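Local atomic coordinates of uncharacterized protein (PDB entry 4QB7), a protein that probably forms part of the tip of fimbriae, the filaments on the bacterial surface that mediate cell adhesion and biofilm formation. Residues A69-S73 against D74-Y78; K129-N133 against W134-I138; K296-D299 against T300-L303. All coordinates share one frame; numbering follows the deposited sequence.

Contact 1 of 3, residues A69-S73 against D74-Y78. With SO4 (sulfate ion), chain O.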
loop_
_atom_site.group_PDB
_atom_site.type_symbol
_atom_site.label_atom_id
_atom_site.label_comp_id
_atom_site.label_asym_id
_atom_site.label_seq_id
_atom_site.Cartn_x
_atom_site.Cartn_y
_atom_site.Cartn_z
ATOM N N ALA A 69 -4.254 -5.028 20.378
ATOM C CA ALA A 69 -2.942 -5.538 20.763
ATOM C C ALA A 69 -1.903 -4.433 20.605
ATOM O O ALA A 69 -1.767 -3.853 19.521
ATOM C CB ALA A 69 -2.575 -6.744 19.925
ATOM N N THR A 70 -1.219 -4.087 21.705
ATOM C CA THR A 70 -0.205 -3.031 21.699
ATOM C C THR A 70 1.090 -3.526 22.335
ATOM O O THR A 70 1.081 -4.492 23.107
ATOM C CB THR A 70 -0.703 -1.769 22.435
ATOM O OG1 THR A 70 -1.021 -2.078 23.799
ATOM C CG2 THR A 70 -1.857 -1.109 21.748
ATOM N N TRP A 71 2.195 -2.814 22.043
ATOM C CA TRP A 71 3.524 -3.092 22.560
ATOM C C TRP A 71 3.822 -2.210 23.789
ATOM O O TRP A 71 3.692 -0.985 23.718
ATOM C CB TRP A 71 4.525 -2.848 21.444
ATOM C CG TRP A 71 5.949 -3.111 21.811
ATOM C CD1 TRP A 71 6.905 -2.184 22.114
ATOM C CD2 TRP A 71 6.602 -4.388 21.845
ATOM N NE1 TRP A 71 8.115 -2.801 22.313
ATOM C CE2 TRP A 71 7.955 -4.158 22.177
ATOM C CE3 TRP A 71 6.176 -5.709 21.622
ATOM C CZ2 TRP A 71 8.892 -5.196 22.246
ATOM C CZ3 TRP A 71 7.104 -6.735 21.698
ATOM C CH2 TRP A 71 8.443 -6.475 21.991
ATOM N N THR A 72 4.191 -2.843 24.923
ATOM C CA THR A 72 4.537 -2.156 26.169
ATOM C C THR A 72 5.961 -2.594 26.620
ATOM O O THR A 72 6.134 -3.619 27.294
ATOM C CB THR A 72 3.451 -2.350 27.240
ATOM O OG1 THR A 72 2.255 -1.754 26.760
ATOM C CG2 THR A 72 3.803 -1.682 28.565
ATOM N N SER A 73 6.978 -1.773 26.205
ATOM C CA SER A 73 8.426 -1.847 26.496
ATOM C C SER A 73 9.148 -3.063 25.847
ATOM O O SER A 73 10.143 -2.873 25.118
ATOM C CB SER A 73 8.682 -1.855 28.011
ATOM O OG SER A 73 8.156 -0.715 28.676
ATOM N N ASP A 74 8.674 -4.302 26.155
ATOM C CA ASP A 74 9.318 -5.519 25.672
ATOM C C ASP A 74 8.331 -6.648 25.279
ATOM O O ASP A 74 8.794 -7.687 24.822
ATOM C CB ASP A 74 10.316 -6.028 26.731
ATOM C CG ASP A 74 9.757 -6.182 28.133
ATOM O OD1 ASP A 74 8.512 -6.140 28.292
ATOM O OD2 ASP A 74 10.559 -6.374 29.067
ATOM N N SER A 75 7.005 -6.454 25.406
ATOM C CA SER A 75 6.056 -7.504 25.010
ATOM C C SER A 75 4.766 -6.958 24.380
ATOM O O SER A 75 4.456 -5.782 24.550
ATOM C CB SER A 75 5.695 -8.373 26.206
ATOM O OG SER A 75 4.884 -7.632 27.097
ATOM N N TRP A 76 4.020 -7.819 23.657
ATOM C CA TRP A 76 2.705 -7.494 23.084
ATOM C C TRP A 76 1.626 -7.893 24.076
ATOM O O TRP A 76 1.690 -8.982 24.640
ATOM C CB TRP A 76 2.447 -8.214 21.752
ATOM C CG TRP A 76 3.292 -7.767 20.618
ATOM C CD1 TRP A 76 4.419 -8.370 20.142
ATOM C CD2 TRP A 76 3.038 -6.652 19.763
ATOM N NE1 TRP A 76 4.906 -7.675 19.063
ATOM C CE2 TRP A 76 4.103 -6.586 18.836
ATOM C CE3 TRP A 76 2.052 -5.644 19.740
ATOM C CZ2 TRP A 76 4.174 -5.594 17.853
ATOM C CZ3 TRP A 76 2.136 -4.652 18.773
ATOM C CH2 TRP A 76 3.187 -4.630 17.848
ATOM N N GLY A 77 0.656 -7.016 24.283
ATOM C CA GLY A 77 -0.444 -7.246 25.201
ATOM C C GLY A 77 -1.778 -6.746 24.704
ATOM O O GLY A 77 -1.873 -6.050 23.687
ATOM N N TYR A 78 -2.818 -7.142 25.419
ATOM C CA TYR A 78 -4.216 -6.788 25.202
ATOM C C TYR A 78 -4.818 -6.600 26.596
ATOM O O TYR A 78 -4.285 -7.160 27.561
ATOM C CB TYR A 78 -4.942 -7.853 24.342
ATOM C CG TYR A 78 -4.859 -9.269 24.880
ATOM C CD1 TYR A 78 -3.758 -10.076 24.612
ATOM C CD2 TYR A 78 -5.902 -9.821 25.614
ATOM C CE1 TYR A 78 -3.677 -11.381 25.100
ATOM C CE2 TYR A 78 -5.841 -11.131 26.094
ATOM C CZ TYR A 78 -4.721 -11.905 25.842
ATOM O OH TYR A 78 -4.630 -13.193 26.323
HETATM S S SO4 O . -1.195 -10.233 27.758
HETATM O O1 SO4 O . -0.191 -9.348 28.359
HETATM O O2 SO4 O . -0.730 -10.764 26.462
HETATM O O3 SO4 O . -1.434 -11.373 28.646
HETATM O O4 SO4 O . -2.422 -9.452 27.598
HETATM O O HOH W 1 5.794 -5.484 29.228
#
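Trp71 and Trp76 meet in a T-shaped (edge-to-face) stack: the six-membered ring of Trp71 presents its edge to the five-membered ring of Trp76, with the planes 65° apart. Trp71 CE3 comes to 3.5 Å from Trp76 NE1. Trp71 also places its CB over the six-membered ring of Trp76, 4.1 Å from the centroid, as a CH-pi contact. With CG anti to the backbone N (chi1 -179°), the Trp71 indole lies back over the chain, one face covering Asp74 C and Ser75 N. Lys35 adds a cation-pi contact to Trp71, while Phe40 meets Trp76 edge-to-face.

Backbone bonds identify the frame as a tight beta hairpin of antiparallel strands 64-72 and 75-77, in which the two tryptophans form a non-hydrogen-bonded pair. Thr70 and Gly77 are the adjacent hydrogen-bonded pair: Thr70 N to Gly77 O is 2.9 Å and Gly77 N to Thr70 O 2.8 Å. At the tip, Asp74 N reaches Thr72 O at 2.9 Å, closing a classic gamma turn centred on Ser73.

A water and a sulfate add polar links. The water donates to Thr72 O and Asp74 OD1, and Tyr78 N donates to a sulfate O4 at 3.2 Å, the same oxygen that lies over one face of the tyrosine ring.

Contact 2 of 3, residues K129-N133 against W134-I138; sequences KTSNN and WKDMI. With SO4 (sulfate ion), chain R.
Asn132, Asn133 and Trp134 follow one another with positive phi, a left-handed run that is unusual for residues other than glycine; Trp134, at phi 65°, is the bulkiest of them. The run is held by Lys135 N, which donates to Asn132 O at 3.0 Å from above the carbonyl plane, and beyond it the side chain of Asn132 meets that of Asp136. Asn132 CG lies anti to the backbone N (chi1 179°), which carries ND2 to Asp136 OD1 at 2.9 Å. The acceptor lies in the amide plane, yet the donor comes in 42° above the carboxylate plane. Asp136 OD2 takes a second, weak bond from Ser131 OG, so both carboxylate oxygens are engaged.

The indole of Trp134 lies alongside Thr130. Thr130 CB sits over the six-membered ring in a CH-pi contact, and its methyl CG2 approaches CZ3 of Trp134 to 3.4 Å, while NE1 of Trp134 donates to Asp230 O and the ring packs on Leu268. A serine in place of Trp134 would probably leave Thr130 without its aromatic cover, the Asp230 carbonyl without its donor and a gap beside Leu268.

Water joins the two limbs of the loop: one molecule donates to Lys129 O (2.7 Å) and Ser131 O while accepting from Asp136 N, and another accepts from Lys129 N and Ile138 N. A sulfate O1 takes the backbone N of Asn132 at 2.8 Å. The whole is an irregular, water-bridged loop between strands 123-127 and 141-143, with a type I' beta turn from Asn132 to Lys135 at its bend.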
loop_
_atom_site.group_PDB
_atom_site.type_symbol
_atom_site.label_atom_id
_atom_site.label_comp_id
_atom_site.label_asym_id
_atom_site.label_seq_id
_atom_site.Cartn_x
_atom_site.Cartn_y
_atom_site.Cartn_z
ATOM N N LYS A 129 -6.982 6.881 1.575
ATOM C CA LYS A 129 -6.811 8.217 2.154
ATOM C C LYS A 129 -5.987 9.065 1.165
ATOM O O LYS A 129 -4.823 8.765 0.930
ATOM C CB LYS A 129 -6.104 8.076 3.515
ATOM C CG LYS A 129 -6.645 8.920 4.654
ATOM C CD LYS A 129 -6.231 8.296 5.992
ATOM C CE LYS A 129 -6.504 9.198 7.173
ATOM N NZ LYS A 129 -6.672 8.449 8.456
ATOM N N THR A 130 -6.599 10.098 0.558
ATOM C CA THR A 130 -5.924 10.979 -0.431
ATOM C C THR A 130 -5.487 12.332 0.175
ATOM O O THR A 130 -4.783 13.083 -0.486
ATOM C CB THR A 130 -6.827 11.226 -1.641
ATOM O OG1 THR A 130 -8.009 11.902 -1.202
ATOM C CG2 THR A 130 -7.206 9.935 -2.373
ATOM N N SER A 131 -5.879 12.613 1.434
ATOM C CA SER A 131 -5.597 13.847 2.166
ATOM C C SER A 131 -4.108 14.025 2.444
ATOM O O SER A 131 -3.346 13.059 2.365
ATOM C CB SER A 131 -6.382 13.875 3.475
ATOM O OG SER A 131 -5.945 12.886 4.396
ATOM N N ASN A 132 -3.707 15.276 2.784
ATOM C CA ASN A 132 -2.343 15.739 3.080
ATOM C C ASN A 132 -1.391 15.333 1.947
ATOM O O ASN A 132 -0.365 14.715 2.185
ATOM C CB ASN A 132 -1.863 15.244 4.466
ATOM C CG ASN A 132 -0.452 15.635 4.888
ATOM O OD1 ASN A 132 0.148 16.624 4.423
ATOM N ND2 ASN A 132 0.128 14.820 5.756
ATOM N N ASN A 133 -1.750 15.665 0.706
ATOM C CA ASN A 133 -0.943 15.374 -0.484
ATOM C C ASN A 133 -0.385 13.941 -0.528
ATOM O O ASN A 133 0.804 13.753 -0.776
ATOM C CB ASN A 133 0.174 16.400 -0.642
ATOM C CG ASN A 133 -0.424 17.733 -0.982
ATOM O OD1 ASN A 133 -0.301 18.686 -0.211
ATOM N ND2 ASN A 133 -1.198 17.797 -2.086
ATOM N N TRP A 134 -1.276 12.931 -0.318
ATOM C CA TRP A 134 -0.998 11.483 -0.378
ATOM C C TRP A 134 -0.032 10.985 0.710
ATOM O O TRP A 134 0.430 9.847 0.626
ATOM C CB TRP A 134 -0.443 11.099 -1.770
ATOM C CG TRP A 134 -1.281 11.617 -2.899
ATOM C CD1 TRP A 134 -1.137 12.809 -3.551
ATOM C CD2 TRP A 134 -2.465 11.008 -3.425
ATOM N NE1 TRP A 134 -2.155 12.973 -4.462
ATOM C CE2 TRP A 134 -2.987 11.880 -4.403
ATOM C CE3 TRP A 134 -3.122 9.797 -3.178
ATOM C CZ2 TRP A 134 -4.128 11.569 -5.148
ATOM C CZ3 TRP A 134 -4.252 9.487 -3.914
ATOM C CH2 TRP A 134 -4.745 10.367 -4.887
ATOM N N LYS A 135 0.252 11.801 1.732
ATOM C CA LYS A 135 1.249 11.476 2.750
ATOM C C LYS A 135 0.624 10.793 3.935
ATOM O O LYS A 135 1.348 10.389 4.840
ATOM C CB LYS A 135 2.054 12.737 3.167
ATOM C CG LYS A 135 2.678 13.450 1.946
ATOM C CD LYS A 135 3.906 14.290 2.222
ATOM C CE LYS A 135 4.092 15.408 1.218
ATOM N NZ LYS A 135 3.319 16.631 1.599
ATOM N N ASP A 136 -0.700 10.585 3.908
ATOM C CA ASP A 136 -1.435 9.939 4.995
ATOM C C ASP A 136 -1.975 8.546 4.625
ATOM O O ASP A 136 -2.741 7.985 5.408
ATOM C CB ASP A 136 -2.623 10.824 5.405
ATOM C CG ASP A 136 -2.294 12.110 6.131
ATOM O OD1 ASP A 136 -1.094 12.329 6.446
ATOM O OD2 ASP A 136 -3.242 12.907 6.387
HETATM N N MSE A 137 -1.611 7.997 3.437
HETATM C CA MSE A 137 -2.105 6.697 2.951
HETATM C C MSE A 137 -1.719 5.612 3.926
HETATM O O MSE A 137 -0.627 5.647 4.499
HETATM C CB MSE A 137 -1.588 6.363 1.530
HETATM C CG MSE A 137 -1.879 7.452 0.501
HETATM SE SE MSE A 137 -1.236 7.018 -1.238
HETATM C CE MSE A 137 -2.775 6.402 -1.995
ATOM N N ILE A 138 -2.642 4.683 4.150
ATOM C CA ILE A 138 -2.475 3.584 5.078
ATOM C C ILE A 138 -1.837 2.382 4.378
ATOM O O ILE A 138 -2.257 2.000 3.287
ATOM C CB ILE A 138 -3.875 3.245 5.662
ATOM C CG1 ILE A 138 -4.534 4.445 6.412
ATOM C CG2 ILE A 138 -3.885 1.947 6.465
ATOM C CD1 ILE A 138 -3.727 5.126 7.495
HETATM S S SO4 R . -6.010 17.863 2.180
HETATM O O1 SO4 R . -5.536 17.287 3.437
HETATM O O2 SO4 R . -5.561 17.099 0.987
HETATM O O3 SO4 R . -7.472 17.895 2.210
HETATM O O4 SO4 R . -5.470 19.222 2.085
HETATM O O HOH W 2 -5.091 4.895 2.554
HETATM O O HOH W 3 -3.006 10.493 2.004
#

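Contact 3 of 3, residues K296-D299 against T300-L303; sequences KVTD and TSNL
Ser301 O accepts two backbone donors, Val297 N at 3.1 Å and Thr298 N at 3.1 Å, with N-H...O angles of 153° and 167°. The two consecutive N-H groups converge on this acceptor from the same face of its plane. That shared acceptor, together with the bent backbone of Val297 (phi/psi -115/-55), marks Val297 as the extra residue of a classic beta bulge.

Side-chain oxygens add bonds across the turn. Thr298 OG1 and Ser301 OG are hydrogen-bonded at 3.0 Å, and either could be the donor. Placed between its backbone N and carbonyl carbon, Thr298 OG1 also accepts from Thr300 N at 3.3 Å, which makes an ST turn. The closing bond from Ser301 N to Thr298 O is weak, at 3.5 Å.

Val297 CB makes a van der Waals contact with the hydroxyl Ser301 OG at 3.6 Å. Apolar side-chain contact is slight, Val297 CG2 approaching Leu303 CB to 4.5 Å; a sulfate lies about 4 Å from the valine side chain.

Farther out, Asn302 turns its amide away from the turn: its OD1 bonds Thr304 OG1 and its ND2 bonds Trp243 O. Backbone bonds tie Lys296 to Asp185 and Leu303 to Thr295. The bulge and its turn thus form the exposed end of the antiparallel hairpin 286-296/301-313, which belongs to the sheet containing strand 186-196.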
loop_
_atom_site.group_PDB
_atom_site.type_symbol
_atom_site.label_atom_id
_atom_site.label_comp_id
_atom_site.label_asym_id
_atom_site.label_seq_id
_atom_site.Cartn_x
_atom_site.Cartn_y
_atom_site.Cartn_z
ATOM N N LYS A 296 21.091 26.535 -21.625
ATOM C CA LYS A 296 21.830 27.740 -21.248
ATOM C C LYS A 296 21.979 28.724 -22.405
ATOM O O LYS A 296 22.310 28.320 -23.523
ATOM C CB LYS A 296 23.227 27.356 -20.729
ATOM C CG LYS A 296 24.123 28.521 -20.360
ATOM C CD LYS A 296 25.370 28.060 -19.659
ATOM C CE LYS A 296 26.301 29.209 -19.379
ATOM N NZ LYS A 296 27.403 28.809 -18.477
ATOM N N VAL A 297 21.753 30.014 -22.125
ATOM C CA VAL A 297 22.007 31.083 -23.075
ATOM C C VAL A 297 23.139 31.902 -22.443
ATOM O O VAL A 297 24.207 32.028 -23.041
ATOM C CB VAL A 297 20.759 31.893 -23.466
ATOM C CG1 VAL A 297 21.150 33.121 -24.291
ATOM C CG2 VAL A 297 19.781 31.015 -24.253
ATOM N N THR A 298 22.943 32.371 -21.196
ATOM C CA THR A 298 23.960 33.048 -20.391
ATOM C C THR A 298 23.836 32.462 -18.989
ATOM O O THR A 298 23.009 31.577 -18.773
ATOM C CB THR A 298 23.869 34.598 -20.438
ATOM O OG1 THR A 298 22.861 35.107 -19.559
ATOM C CG2 THR A 298 23.702 35.153 -21.823
ATOM N N ASP A 299 24.635 32.951 -18.031
ATOM C CA ASP A 299 24.580 32.482 -16.640
ATOM C C ASP A 299 23.265 32.870 -15.965
ATOM O O ASP A 299 22.907 32.271 -14.950
ATOM C CB ASP A 299 25.753 33.061 -15.835
ATOM C CG ASP A 299 27.099 32.561 -16.316
ATOM O OD1 ASP A 299 27.544 32.999 -17.414
ATOM O OD2 ASP A 299 27.694 31.700 -15.622
ATOM N N THR A 300 22.559 33.871 -16.538
ATOM C CA THR A 300 21.324 34.451 -16.007
ATOM C C THR A 300 20.135 34.356 -16.988
ATOM O O THR A 300 19.061 34.872 -16.690
ATOM C CB THR A 300 21.559 35.920 -15.630
ATOM O OG1 THR A 300 22.044 36.622 -16.776
ATOM C CG2 THR A 300 22.499 36.087 -14.426
ATOM N N SER A 301 20.313 33.707 -18.129
ATOM C CA SER A 301 19.227 33.578 -19.085
ATOM C C SER A 301 19.263 32.214 -19.777
ATOM O O SER A 301 20.319 31.566 -19.843
ATOM C CB SER A 301 19.273 34.707 -20.104
ATOM O OG SER A 301 20.340 34.544 -21.014
ATOM N N ASN A 302 18.097 31.768 -20.273
ATOM C CA ASN A 302 17.982 30.460 -20.914
ATOM C C ASN A 302 16.786 30.357 -21.861
ATOM O O ASN A 302 15.932 31.242 -21.928
ATOM C CB ASN A 302 17.841 29.383 -19.806
ATOM C CG ASN A 302 16.484 29.334 -19.177
ATOM O OD1 ASN A 302 15.514 28.924 -19.804
ATOM N ND2 ASN A 302 16.384 29.723 -17.922
ATOM N N LEU A 303 16.692 29.209 -22.509
ATOM C CA LEU A 303 15.580 28.812 -23.349
ATOM C C LEU A 303 14.947 27.570 -22.725
ATOM O O LEU A 303 15.621 26.565 -22.521
ATOM C CB LEU A 303 16.071 28.551 -24.749
ATOM C CG LEU A 303 15.065 28.669 -25.851
ATOM C CD1 LEU A 303 14.582 30.101 -25.995
ATOM C CD2 LEU A 303 15.717 28.291 -27.164
#

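How the contacts relate
The three contacts are local turns that follow in series along one elongated, mostly beta chain, and none touches another. Contacts 1 and 2 have centres 28 Å apart, contacts 2 and 3 38 Å, and contacts 1 and 3 60 Å; even the nearest atoms of the last pair are about 51 Å apart. Contact 2 lies closest to the middle of the chain, about 11 Å from its centre, whereas contact 3 is about 43 Å out. Contacts 1 and 3 are the turn ends of hairpins in different sheets, while contact 2 is an irregular loop. Each has a sulfate nearby, probably from the crystallisation liquor, and these are separate ions that mark no shared pocket.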